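Local coordinates for protein polysaccharide deacetylase (Bacillus anthracis, PDB 2J13) that probably removes acetyl groups from amino sugars of bacterial cell-wall peptidoglycan, as a family 4 carbohydrate esterase with the NodB homology fold, at residues G68-I73 / L210-K215; L59-G64 / V82-F87; D98-M103 / K140-Q145. One frame throughout, in Å; residues are numbered along the deposited sequence. Where two conformers were deposited one is given.

In the fold
The three contacts share one NodB homology domain. Contact 2, where strands 56-63 and 84-88 pair, supplies its buried core. Contact 1 joins the start of helix 70-80, which connects those strands, to the loop after the neighbouring strand 207-210, and so holds the loop bearing the zinc-binding H211 beside the sheet. Contact 3 joins helices 97-105 and 125-143, its segments falling between those of contact 1 along the chain. Centre to centre, contact 2 is about 11 Å from contact 1 and about 14 Å from contact 3; contacts 1 and 3 are about 18 Å apart. M103 on F86 and R102 on the backbone of G71 tie helix 97-105 to the sheet and to helix 70-80.

Contact 1: residues G68-I73 / L210-K215; sequences GYTGKI and LHAISK. With ZN (zinc ion), chain C.
The phenol ring of Y69 lies against the backbone of the loop at S214 and K215, with the carbonyl carbon of S214 over the ring centre and the amide of K215 offset toward the rim on the same face. CG of Y69 is anti to the carbonyl carbon (chi1 -56°), which lays the ring against the loop. Y69 CZ comes 3.6 Å from K215 N, and the K215 side chain crosses the phenol at about a right angle. At the ring edge, in plane, stands A212 O. The methyl of A212 packs against helix 70-80, its CB 3.6 Å from I73 CG1. One water then stitches the segments together: it donates to A212 O at 2.6 Å and to T70 OG1 at 3.2 Å, and accepts from Y69 N at 2.9 Å. T70 OG1 is also hydrogen-bonded to E66. Farther out, H211 turns away from the helix and binds zinc through NE2 at 2.0 Å, beside a bound water, while a hydrogen bond from ND1 to F180 O fixes the imidazole's rotation. With no direct hydrogen bond, the join rests on a bridging water, an aromatic face and the A212-I73 packing, and the loop they hold presents a zinc-binding histidine.

Contact 2: residues L59-G64 / V82-F87; sequences LTFDNG and VPATFF
The carbonyl oxygen of F61 receives F87 N at 2.8 Å in a nearly straight bond, with the CA-H of F86 in a CA-H...O contact, F86 CA to F61 O 3.4 Å. F87 O in turn accepts N63 N at 2.8 Å, the donor tilted from the carbonyl plane, and meets the CA-H of D62. Toward the other end, F61 N reaches T85 O, and T85 N closes the series on L59 O at 3.2 Å. F61 therefore gives and takes on the same side of its strand, with T60 beside T85 and D62 beside F87, the regular pattern of parallel pairing. These are the two strands of a beta-alpha-beta unit, joined through helix 70-80, and they belong to the central parallel sheet of the NodB homology domain.

F61 and F86 project from one face of the sheet. Both hold CG anti to the carbonyl carbon (chi1 -62° and -66°), and this shared torsion makes the rings run side by side. Their planes are only 11° apart, yet slid so far that the rings barely overlap, and the touch is made by F61 CD1 on F86 CE2 at 3.6 Å. N63 reaches the F86 ring from its edge: ND2 lies in the ring plane near CD2, the amide turned obliquely to the ring. A84 CB meets the edge of F61, and helix 70-80 covers this face through I73 on F61 and L74 on F86.

On the face of T60 and D62, F87 leans its CE2 toward T60 CB. D62 OD1 comes 3.5 Å from F87 CD2, its carboxylate almost perpendicular to the ring, and is held by a salt bridge to R152; T60 OG1 is hydrogen-bonded to L208 O and R152 NH1.

Contact 3: residues D98-M103 / K140-Q145; sequences DLLLRM and KKVTGQ
Helix 97-105 comes closest to the last turn of helix 125-143 at L101 and T143, whose CA atoms are 5.8 Å apart. L100 makes the side-chain packing on V142 and T143. Its CG stands anti to the backbone N (chi1 -160°), which carries the branch across to the other helix, where CD2 meets V142 CG1 at 3.7 Å and CG meets T143 CG2, also at 3.7 Å. Leucine and valine cross at about a right angle, as do leucine and threonine, each touching through methyl or methine groups. L101 works from beside L100: its CD2 lies 3.6 Å from V142 O and rests near T143 CA, thus on backbone more than on side chain.

T143 divides its two branches between two jobs. The methyl CG2 packs on L100, whereas OG1, placed between backbone N and carbonyl carbon (chi1 72°), accepts Q145 N at 3.1 Å in a bond of 171° and is also hydrogen-bonded to I139 O in the preceding turn. The hydroxyl is thereby held at the helix end while the methyl is left for the neighbouring helix. I110 touches both L100 and T143. The chain leaves the helix at G144, with positive phi, and the T143 to Q145 bond closes an ST turn at the C-terminal end of helix 125-143, where it meets helix 97-105 outside the sheet, over strand 109-112.

Contact 1: residues G68-I73 / L210-K215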
ATOM      1  N   GLY A  68     -10.037  11.834   9.845  1.00 35.63           N
ATOM      2  CA  GLY A  68     -11.475  11.793  10.156  1.00 35.32           C
ATOM      3  C   GLY A  68     -12.368  11.481   8.959  1.00 34.82           C
ATOM      4  O   GLY A  68     -13.617  11.553   9.050  1.00 34.86           O
ATOM      5  N   TYR A  69     -11.763  11.106   7.836  1.00 32.49           N
ATOM      6  CA  TYR A  69     -12.543  10.833   6.612  1.00 31.50           C
ATOM      7  C   TYR A  69     -12.429   9.394   6.094  1.00 30.04           C
ATOM      8  O   TYR A  69     -13.000   9.058   5.063  1.00 27.31           O
ATOM      9  CB  TYR A  69     -12.132  11.848   5.546  1.00 33.26           C
ATOM     10  CG  TYR A  69     -12.321  13.245   6.066  1.00 34.84           C
ATOM     11  CD1 TYR A  69     -13.599  13.750   6.242  1.00 37.27           C
ATOM     12  CD2 TYR A  69     -11.235  14.030   6.448  1.00 35.11           C
ATOM     13  CE1 TYR A  69     -13.808  15.006   6.761  1.00 37.93           C
ATOM     14  CE2 TYR A  69     -11.439  15.328   6.977  1.00 36.46           C
ATOM     15  CZ  TYR A  69     -12.733  15.791   7.118  1.00 37.15           C
ATOM     16  OH  TYR A  69     -13.011  17.047   7.622  1.00 37.31           O
ATOM     17  N   THR A  70     -11.659   8.544   6.775  1.00 28.67           N
ATOM     18  CA  THR A  70     -11.515   7.185   6.288  1.00 27.50           C
ATOM     19  C   THR A  70     -12.862   6.453   6.234  1.00 27.18           C
ATOM     20  O   THR A  70     -13.072   5.650   5.357  1.00 26.00           O
ATOM     21  CB  THR A  70     -10.467   6.425   7.080  1.00 27.64           C
ATOM     22  OG1 THR A  70      -9.225   7.171   7.005  1.00 28.47           O
ATOM     23  CG2 THR A  70     -10.290   5.011   6.530  1.00 27.86           C
ATOM     24  N   GLY A  71     -13.767   6.718   7.172  1.00 27.93           N
ATOM     25  CA  GLY A  71     -15.083   6.073   7.143  1.00 28.53           C
ATOM     26  C   GLY A  71     -15.871   6.477   5.906  1.00 29.09           C
ATOM     27  O   GLY A  71     -16.590   5.662   5.329  1.00 30.35           O
ATOM     28  N   LYS A  72     -15.729   7.727   5.499  1.00 30.10           N
ATOM     29  CA  LYS A  72     -16.383   8.238   4.278  1.00 30.68           C
ATOM     30  C   LYS A  72     -15.775   7.620   3.016  1.00 29.76           C
ATOM     31  O   LYS A  72     -16.508   7.296   2.086  1.00 29.83           O
ATOM     32  CB  LYS A  72     -16.322   9.769   4.237  1.00 32.19           C
ATOM     33  CG  LYS A  72     -17.251  10.445   5.251  1.00 36.08           C
ATOM     34  CD  LYS A  72     -16.828  11.888   5.513  1.00 41.17           C
ATOM     35  CE  LYS A  72     -18.013  12.828   5.774  1.00 43.22           C
ATOM     36  NZ  LYS A  72     -17.626  14.275   5.737  1.00 45.17           N
ATOM     37  N   ILE A  73     -14.445   7.441   2.986  1.00 27.56           N
ATOM     38  CA  ILE A  73     -13.778   6.688   1.909  1.00 26.93           C
ATOM     39  C   ILE A  73     -14.337   5.275   1.841  1.00 26.19           C
ATOM     40  O   ILE A  73     -14.674   4.767   0.766  1.00 25.85           O
ATOM     41  CB  ILE A  73     -12.213   6.632   2.129  1.00 26.65           C
ATOM     42  CG1 ILE A  73     -11.604   7.998   1.905  1.00 28.70           C
ATOM     43  CG2 ILE A  73     -11.558   5.614   1.235  1.00 26.27           C
ATOM     44  CD1 ILE A  73     -11.658   8.497   0.532  1.00 30.73           C
ATOM     45  N   LEU A 210      -3.928   7.159  -3.078  1.00 20.91           N
ATOM     46  CA  LEU A 210      -4.850   8.259  -2.858  1.00 22.16           C
ATOM     47  C   LEU A 210      -4.921   8.566  -1.358  1.00 22.85           C
ATOM     48  O   LEU A 210      -4.206   7.950  -0.564  1.00 21.55           O
ATOM     49  CB  LEU A 210      -6.233   7.961  -3.443  1.00 23.41           C
ATOM     50  CG  LEU A 210      -6.261   7.782  -4.985  1.00 24.09           C
ATOM     51  CD1 LEU A 210      -7.738   7.715  -5.524  1.00 28.91           C
ATOM     52  CD2 LEU A 210      -5.535   8.845  -5.741  1.00 28.26           C
ATOM     53  N   HIS A 211      -5.749   9.549  -0.988  1.00 24.74           N
ATOM     54  CA  HIS A 211      -5.778  10.092   0.371  1.00 24.83           C
ATOM     55  C   HIS A 211      -7.171  10.329   0.931  1.00 26.65           C
ATOM     56  O   HIS A 211      -8.153  10.359   0.188  1.00 27.01           O
ATOM     57  CB  HIS A 211      -4.947  11.402   0.415  1.00 24.66           C
ATOM     58  CG  HIS A 211      -3.503  11.202   0.084  1.00 23.35           C
ATOM     59  ND1 HIS A 211      -3.013  11.219  -1.200  1.00 24.86           N
ATOM     60  CD2 HIS A 211      -2.450  10.933   0.885  1.00 21.25           C
ATOM     61  CE1 HIS A 211      -1.711  10.977  -1.174  1.00 24.56           C
ATOM     62  NE2 HIS A 211      -1.355  10.791   0.084  1.00 23.27           N
ATOM     63  N   ALA A 212      -7.238  10.482   2.246  1.00 28.28           N
ATOM     64  CA  ALA A 212      -8.471  10.681   2.992  1.00 29.96           C
ATOM     65  C   ALA A 212      -8.244  11.844   3.958  1.00 31.52           C
ATOM     66  O   ALA A 212      -8.397  11.692   5.175  1.00 33.46           O
ATOM     67  CB  ALA A 212      -8.847   9.412   3.750  1.00 30.29           C
ATOM     68  N   ILE A 213      -7.859  12.989   3.411  1.00 32.69           N
ATOM     69  CA  ILE A 213      -7.332  14.084   4.231  1.00 34.66           C
ATOM     70  C   ILE A 213      -8.379  15.155   4.481  1.00 36.69           C
ATOM     71  O   ILE A 213      -8.391  15.777   5.549  1.00 36.67           O
ATOM     72  CB  ILE A 213      -6.069  14.693   3.593  1.00 34.45           C
ATOM     73  CG1 ILE A 213      -4.878  13.764   3.841  1.00 34.80           C
ATOM     74  CG2 ILE A 213      -5.802  16.125   4.151  1.00 36.47           C
ATOM     75  CD1 ILE A 213      -3.725  13.931   2.864  1.00 35.15           C
ATOM     76  N   SER A 214      -9.270  15.376   3.526  1.00 38.05           N
ATOM     77  CA  SER A 214     -10.269  16.424   3.694  1.00 40.24           C
ATOM     78  C   SER A 214     -11.668  15.969   3.385  1.00 41.04           C
ATOM     79  O   SER A 214     -11.878  14.889   2.854  1.00 40.24           O
ATOM     80  CB  SER A 214      -9.927  17.621   2.820  1.00 40.89           C
ATOM     81  OG  SER A 214     -10.022  17.291   1.453  1.00 42.31           O
ATOM     82  N   LYS A 215     -12.619  16.839   3.718  1.00 42.60           N
ATOM     83  CA  LYS A 215     -14.043  16.570   3.540  1.00 43.83           C
ATOM     84  C   LYS A 215     -14.414  16.290   2.087  1.00 43.48           C
ATOM     85  O   LYS A 215     -15.339  15.533   1.849  1.00 44.41           O
ATOM     86  CB  LYS A 215     -14.893  17.724   4.141  1.00 44.96           C
ATOM     87  CG  LYS A 215     -16.049  18.259   3.281  1.00 47.01           C
ATOM     88  CD  LYS A 215     -17.338  17.420   3.405  1.00 49.01           C
ATOM     89  CE  LYS A 215     -18.458  17.952   2.494  1.00 48.82           C
ATOM     90  NZ  LYS A 215     -19.816  17.503   2.959  1.00 49.99           N
TER
HETATM   91 ZN    ZN C1237       0.485  10.458   0.869  1.00 24.17          ZN
HETATM   92  O   HOH W   1      -8.971  10.352   7.290  1.00 32.29           O
HETATM   93  O   HOH W   2       0.132   8.805   1.967  1.00 24.70           O

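Contact 2: residues L59-G64 / V82-F87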
ATOM      1  N   LEU A  59      -6.208   0.530  -6.440  1.00 18.02           N
ATOM      2  CA  LEU A  59      -6.317   1.605  -5.489  0.50 17.18           C
ATOM      3  C   LEU A  59      -5.683   1.213  -4.148  1.00 17.84           C
ATOM      4  O   LEU A  59      -5.965   0.128  -3.601  1.00 17.78           O
ATOM      5  CB  LEU A  59      -7.797   1.947  -5.333  0.50 17.71           C
ATOM      6  CG  LEU A  59      -8.185   3.073  -4.407  0.50 15.00           C
ATOM      7  CD1 LEU A  59      -7.540   4.358  -4.878  0.50 16.00           C
ATOM      8  CD2 LEU A  59      -9.705   3.244  -4.284  0.50 16.76           C
ATOM      9  N   THR A  60      -4.864   2.116  -3.606  1.00 17.99           N
ATOM     10  CA  THR A  60      -4.260   1.920  -2.299  1.00 16.57           C
ATOM     11  C   THR A  60      -4.272   3.225  -1.526  1.00 17.03           C
ATOM     12  O   THR A  60      -4.354   4.300  -2.123  1.00 17.38           O
ATOM     13  CB  THR A  60      -2.815   1.410  -2.394  1.00 16.72           C
ATOM     14  OG1 THR A  60      -1.954   2.453  -2.877  1.00 17.82           O
ATOM     15  CG2 THR A  60      -2.713   0.169  -3.267  1.00 16.81           C
ATOM     16  N   PHE A  61      -4.216   3.088  -0.207  1.00 16.91           N
ATOM     17  CA  PHE A  61      -4.152   4.205   0.746  1.00 17.20           C
ATOM     18  C   PHE A  61      -3.102   3.854   1.790  1.00 18.14           C
ATOM     19  O   PHE A  61      -2.946   2.679   2.144  1.00 18.02           O
ATOM     20  CB  PHE A  61      -5.484   4.425   1.468  1.00 17.96           C
ATOM     21  CG  PHE A  61      -6.628   4.788   0.558  1.00 19.50           C
ATOM     22  CD1 PHE A  61      -7.361   3.817  -0.061  1.00 20.31           C
ATOM     23  CD2 PHE A  61      -6.978   6.113   0.351  1.00 22.70           C
ATOM     24  CE1 PHE A  61      -8.441   4.170  -0.903  1.00 20.28           C
ATOM     25  CE2 PHE A  61      -8.031   6.433  -0.478  1.00 20.97           C
ATOM     26  CZ  PHE A  61      -8.705   5.452  -1.128  1.00 20.22           C
ATOM     27  N   ASP A  62      -2.425   4.884   2.319  1.00 18.24           N
ATOM     28  CA  ASP A  62      -1.557   4.716   3.489  1.00 19.03           C
ATOM     29  C   ASP A  62      -2.210   5.369   4.710  1.00 20.62           C
ATOM     30  O   ASP A  62      -2.715   6.502   4.645  1.00 22.16           O
ATOM     31  CB  ASP A  62      -0.168   5.310   3.259  1.00 19.14           C
ATOM     32  CG  ASP A  62       0.603   4.610   2.191  1.00 20.74           C
ATOM     33  OD1 ASP A  62       0.140   3.550   1.720  1.00 19.94           O
ATOM     34  OD2 ASP A  62       1.655   5.172   1.741  1.00 21.81           O
ATOM     35  N   ASN A  63      -2.180   4.650   5.829  1.00 21.94           N
ATOM     36  CA  ASN A  63      -2.890   5.007   7.020  1.00 23.37           C
ATOM     37  C   ASN A  63      -1.969   5.002   8.214  1.00 25.41           C
ATOM     38  O   ASN A  63      -1.918   4.062   8.981  1.00 23.87           O
ATOM     39  CB  ASN A  63      -4.041   4.050   7.239  1.00 24.57           C
ATOM     40  CG  ASN A  63      -5.001   4.059   6.100  1.00 24.59           C
ATOM     41  OD1 ASN A  63      -6.079   4.615   6.215  1.00 31.23           O
ATOM     42  ND2 ASN A  63      -4.618   3.460   4.985  1.00 29.81           N
ATOM     43  N   GLY A  64      -1.189   6.069   8.299  1.00 29.05           N
ATOM     44  CA  GLY A  64      -0.393   6.358   9.479  1.00 31.04           C
ATOM     45  C   GLY A  64      -1.019   7.442  10.331  1.00 33.28           C
ATOM     46  O   GLY A  64      -0.567   7.671  11.447  1.00 33.94           O
ATOM     47  N   VAL A  82     -15.528  -1.240  -4.996  1.00 25.60           N
ATOM     48  CA  VAL A  82     -14.147  -1.090  -5.424  1.00 24.86           C
ATOM     49  C   VAL A  82     -13.262  -1.577  -4.275  1.00 23.83           C
ATOM     50  O   VAL A  82     -13.423  -1.084  -3.147  1.00 25.12           O
ATOM     51  CB  VAL A  82     -13.843   0.421  -5.717  1.00 23.87           C
ATOM     52  CG1 VAL A  82     -12.362   0.669  -5.827  1.00 23.95           C
ATOM     53  CG2 VAL A  82     -14.554   0.847  -7.005  1.00 24.70           C
ATOM     54  N   PRO A  83     -12.362  -2.535  -4.553  1.00 23.26           N
ATOM     55  CA  PRO A  83     -11.413  -3.016  -3.558  1.00 23.24           C
ATOM     56  C   PRO A  83     -10.204  -2.096  -3.423  1.00 22.03           C
ATOM     57  O   PRO A  83      -9.785  -1.480  -4.386  1.00 22.05           O
ATOM     58  CB  PRO A  83     -10.974  -4.357  -4.142  1.00 24.14           C
ATOM     59  CG  PRO A  83     -11.020  -4.178  -5.591  1.00 24.29           C
ATOM     60  CD  PRO A  83     -12.192  -3.236  -5.834  1.00 23.33           C
ATOM     61  N   ALA A  84      -9.656  -2.027  -2.217  1.00 21.13           N
ATOM     62  CA  ALA A  84      -8.433  -1.265  -1.977  1.00 19.78           C
ATOM     63  C   ALA A  84      -7.565  -1.984  -0.962  1.00 19.74           C
ATOM     64  O   ALA A  84      -8.036  -2.863  -0.226  1.00 19.45           O
ATOM     65  CB  ALA A  84      -8.781   0.114  -1.468  1.00 20.48           C
ATOM     66  N   THR A  85      -6.278  -1.639  -0.949  1.00 18.36           N
ATOM     67  CA  THR A  85      -5.379  -2.019   0.132  1.00 17.60           C
ATOM     68  C   THR A  85      -5.096  -0.756   0.963  1.00 17.25           C
ATOM     69  O   THR A  85      -4.758   0.294   0.400  1.00 18.59           O
ATOM     70  CB  THR A  85      -4.046  -2.665  -0.334  1.00 18.38           C
ATOM     71  OG1 THR A  85      -4.306  -3.940  -0.935  1.00 20.95           O
ATOM     72  CG2 THR A  85      -3.068  -2.860   0.849  1.00 17.87           C
ATOM     73  N   PHE A  86      -5.220  -0.887   2.284  1.00 16.93           N
ATOM     74  CA  PHE A  86      -4.903   0.138   3.269  1.00 17.43           C
ATOM     75  C   PHE A  86      -3.644  -0.330   3.998  1.00 17.22           C
ATOM     76  O   PHE A  86      -3.678  -1.341   4.715  1.00 17.03           O
ATOM     77  CB  PHE A  86      -6.046   0.296   4.277  1.00 18.99           C
ATOM     78  CG  PHE A  86      -7.319   0.831   3.661  1.00 20.01           C
ATOM     79  CD1 PHE A  86      -8.208  -0.023   3.054  1.00 21.24           C
ATOM     80  CD2 PHE A  86      -7.578   2.185   3.664  1.00 20.34           C
ATOM     81  CE1 PHE A  86      -9.360   0.469   2.452  1.00 21.67           C
ATOM     82  CE2 PHE A  86      -8.763   2.691   3.083  1.00 19.93           C
ATOM     83  CZ  PHE A  86      -9.646   1.801   2.497  1.00 20.92           C
ATOM     84  N   PHE A  87      -2.552   0.412   3.800  1.00 16.17           N
ATOM     85  CA  PHE A  87      -1.276   0.133   4.453  1.00 16.05           C
ATOM     86  C   PHE A  87      -1.264   0.857   5.769  1.00 16.75           C
ATOM     87  O   PHE A  87      -1.186   2.068   5.797  1.00 19.63           O
ATOM     88  CB  PHE A  87      -0.090   0.601   3.565  1.00 16.01           C
ATOM     89  CG  PHE A  87       0.092  -0.230   2.359  1.00 15.29           C
ATOM     90  CD1 PHE A  87       0.824  -1.399   2.403  1.00 15.92           C
ATOM     91  CD2 PHE A  87      -0.437   0.183   1.120  1.00 15.59           C
ATOM     92  CE1 PHE A  87       0.966  -2.200   1.254  1.00 16.27           C
ATOM     93  CE2 PHE A  87      -0.312  -0.635   0.005  1.00 17.44           C
ATOM     94  CZ  PHE A  87       0.419  -1.821   0.069  1.00 17.27           C
TER
HETATM   95  O   HOH W   3      -8.625  -1.127  -6.815  1.00 22.35           O

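Contact 3: residues D98-M103 / K140-Q145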
ATOM      1  N   ASP A  98     -11.862   0.251  15.108  1.00 31.79           N
ATOM      2  CA  ASP A  98     -13.137   0.100  14.423  1.00 32.26           C
ATOM      3  C   ASP A  98     -13.031   0.262  12.904  1.00 31.32           C
ATOM      4  O   ASP A  98     -13.625  -0.512  12.163  1.00 30.03           O
ATOM      5  CB  ASP A  98     -14.165   1.063  15.029  1.00 33.83           C
ATOM      6  CG  ASP A  98     -14.593   0.642  16.418  1.00 38.23           C
ATOM      7  OD1 ASP A  98     -14.429  -0.556  16.780  1.00 42.15           O
ATOM      8  OD2 ASP A  98     -15.096   1.521  17.149  1.00 44.89           O
ATOM      9  N   LEU A  99     -12.232   1.231  12.453  1.00 30.34           N
ATOM     10  CA  LEU A  99     -11.978   1.409  11.017  1.00 29.32           C
ATOM     11  C   LEU A  99     -11.222   0.199  10.449  1.00 28.95           C
ATOM     12  O   LEU A  99     -11.526  -0.271   9.358  1.00 29.83           O
ATOM     13  CB  LEU A  99     -11.241   2.724  10.742  1.00 29.80           C
ATOM     14  CG  LEU A  99     -12.129   3.964  10.827  1.00 29.53           C
ATOM     15  CD1 LEU A  99     -11.260   5.232  10.835  1.00 29.49           C
ATOM     16  CD2 LEU A  99     -13.164   4.007   9.703  1.00 30.88           C
ATOM     17  N   LEU A 100     -10.256  -0.329  11.206  1.00 27.58           N
ATOM     18  CA  LEU A 100      -9.541  -1.513  10.803  0.50 27.26           C
ATOM     19  C   LEU A 100     -10.484  -2.701  10.549  1.00 27.88           C
ATOM     20  O   LEU A 100     -10.369  -3.402   9.564  1.00 27.35           O
ATOM     21  CB  LEU A 100      -8.501  -1.816  11.871  0.50 27.57           C
ATOM     22  CG  LEU A 100      -7.316  -2.697  11.558  0.50 26.23           C
ATOM     23  CD1 LEU A 100      -6.353  -2.051  10.563  0.50 26.64           C
ATOM     24  CD2 LEU A 100      -6.622  -2.967  12.877  0.50 26.45           C
ATOM     25  N   LEU A 101     -11.451  -2.897  11.459  1.00 28.62           N
ATOM     26  CA  LEU A 101     -12.420  -3.937  11.299  1.00 30.09           C
ATOM     27  C   LEU A 101     -13.325  -3.709  10.087  1.00 29.99           C
ATOM     28  O   LEU A 101     -13.718  -4.670   9.443  1.00 31.00           O
ATOM     29  CB  LEU A 101     -13.221  -4.083  12.599  1.00 30.51           C
ATOM     30  CG  LEU A 101     -12.336  -4.676  13.700  1.00 33.00           C
ATOM     31  CD1 LEU A 101     -13.028  -4.590  15.049  1.00 36.46           C
ATOM     32  CD2 LEU A 101     -12.014  -6.124  13.367  1.00 34.57           C
ATOM     33  N   ARG A 102     -13.661  -2.464   9.782  1.00 30.06           N
ATOM     34  CA  ARG A 102     -14.391  -2.162   8.527  1.00 29.25           C
ATOM     35  C   ARG A 102     -13.574  -2.577   7.317  1.00 28.52           C
ATOM     36  O   ARG A 102     -14.079  -3.090   6.337  1.00 27.43           O
ATOM     37  CB  ARG A 102     -14.710  -0.669   8.408  1.00 29.81           C
ATOM     38  CG  ARG A 102     -15.816  -0.170   9.348  1.00 31.46           C
ATOM     39  CD  ARG A 102     -16.381   1.142   8.913  1.00 32.00           C
ATOM     40  NE  ARG A 102     -17.034   1.042   7.613  1.00 31.60           N
ATOM     41  CZ  ARG A 102     -17.401   2.085   6.876  1.00 31.16           C
ATOM     42  NH1 ARG A 102     -17.206   3.316   7.307  1.00 31.97           N
ATOM     43  NH2 ARG A 102     -17.973   1.892   5.702  1.00 32.85           N
ATOM     44  N   MET A 103     -12.270  -2.327   7.354  1.00 27.56           N
ATOM     45  CA  MET A 103     -11.446  -2.695   6.222  1.00 27.11           C
ATOM     46  C   MET A 103     -11.538  -4.197   5.922  1.00 28.09           C
ATOM     47  O   MET A 103     -11.747  -4.608   4.772  1.00 28.50           O
ATOM     48  CB  MET A 103     -10.001  -2.250   6.481  1.00 27.57           C
ATOM     49  CG  MET A 103      -9.816  -0.736   6.484  1.00 25.57           C
ATOM     50  SD  MET A 103      -8.155  -0.346   7.146  1.00 25.83           S
ATOM     51  CE  MET A 103      -8.263   1.443   7.358  1.00 27.86           C
ATOM     52  N   LYS A 140      -3.337  -9.594  12.094  1.00 23.09           N
ATOM     53  CA  LYS A 140      -3.896 -10.955  12.210  1.00 24.05           C
ATOM     54  C   LYS A 140      -4.697 -11.158  13.482  1.00 24.35           C
ATOM     55  O   LYS A 140      -5.838 -11.682  13.420  1.00 25.46           O
ATOM     56  CB  LYS A 140      -2.783 -11.977  12.127  1.00 24.68           C
ATOM     57  CG  LYS A 140      -2.210 -12.145  10.725  1.00 26.42           C
ATOM     58  CD  LYS A 140      -0.988 -13.028  10.752  1.00 29.32           C
ATOM     59  CE  LYS A 140      -0.451 -13.241   9.368  1.00 31.93           C
ATOM     60  NZ  LYS A 140       0.624 -14.237   9.360  1.00 34.51           N
ATOM     61  N   LYS A 141      -4.175 -10.691  14.610  1.00 23.96           N
ATOM     62  CA  LYS A 141      -4.889 -10.893  15.919  1.00 24.11           C
ATOM     63  C   LYS A 141      -6.138 -10.011  16.012  1.00 24.89           C
ATOM     64  O   LYS A 141      -7.188 -10.473  16.476  1.00 25.66           O
ATOM     65  CB  LYS A 141      -3.990 -10.537  17.079  1.00 24.90           C
ATOM     66  CG  LYS A 141      -2.837 -11.474  17.301  1.00 26.56           C
ATOM     67  CD  LYS A 141      -3.278 -12.868  17.741  1.00 28.15           C
ATOM     68  CE  LYS A 141      -2.129 -13.722  18.274  1.00 31.11           C
ATOM     69  NZ  LYS A 141      -2.510 -15.174  18.424  1.00 29.63           N
ATOM     70  N   VAL A 142      -6.034  -8.748  15.575  1.00 24.23           N
ATOM     71  CA  VAL A 142      -7.128  -7.786  15.706  1.00 25.06           C
ATOM     72  C   VAL A 142      -8.244  -8.074  14.708  1.00 25.93           C
ATOM     73  O   VAL A 142      -9.459  -8.035  15.065  1.00 27.68           O
ATOM     74  CB  VAL A 142      -6.645  -6.335  15.614  1.00 25.05           C
ATOM     75  CG1 VAL A 142      -7.803  -5.384  15.479  1.00 27.22           C
ATOM     76  CG2 VAL A 142      -5.782  -5.965  16.814  1.00 25.09           C
ATOM     77  N   THR A 143      -7.896  -8.383  13.466  1.00 25.86           N
ATOM     78  CA  THR A 143      -8.933  -8.453  12.424  1.00 26.03           C
ATOM     79  C   THR A 143      -9.267  -9.835  11.918  1.00 26.82           C
ATOM     80  O   THR A 143     -10.327 -10.037  11.319  1.00 28.64           O
ATOM     81  CB  THR A 143      -8.515  -7.648  11.169  1.00 24.99           C
ATOM     82  OG1 THR A 143      -7.478  -8.352  10.490  1.00 24.47           O
ATOM     83  CG2 THR A 143      -8.082  -6.290  11.532  1.00 25.49           C
ATOM     84  N   GLY A 144      -8.378 -10.793  12.153  1.00 28.19           N
ATOM     85  CA  GLY A 144      -8.475 -12.104  11.575  1.00 27.41           C
ATOM     86  C   GLY A 144      -8.122 -12.290  10.132  1.00 27.00           C
ATOM     87  O   GLY A 144      -8.255 -13.380   9.617  1.00 27.40           O
ATOM     88  N   GLN A 145      -7.572 -11.253   9.482  1.00 26.02           N
ATOM     89  CA  GLN A 145      -7.007 -11.435   8.163  1.00 25.91           C
ATOM     90  C   GLN A 145      -5.963 -12.543   8.225  1.00 26.69           C
ATOM     91  O   GLN A 145      -5.070 -12.547   9.105  1.00 27.28           O
ATOM     92  CB  GLN A 145      -6.367 -10.120   7.685  1.00 25.35           C
ATOM     93  CG  GLN A 145      -5.844 -10.187   6.277  1.00 25.41           C
ATOM     94  CD  GLN A 145      -5.420  -8.817   5.787  1.00 24.63           C
ATOM     95  OE1 GLN A 145      -6.266  -7.947   5.566  1.00 23.23           O
ATOM     96  NE2 GLN A 145      -4.116  -8.628   5.582  1.00 22.02           N
TER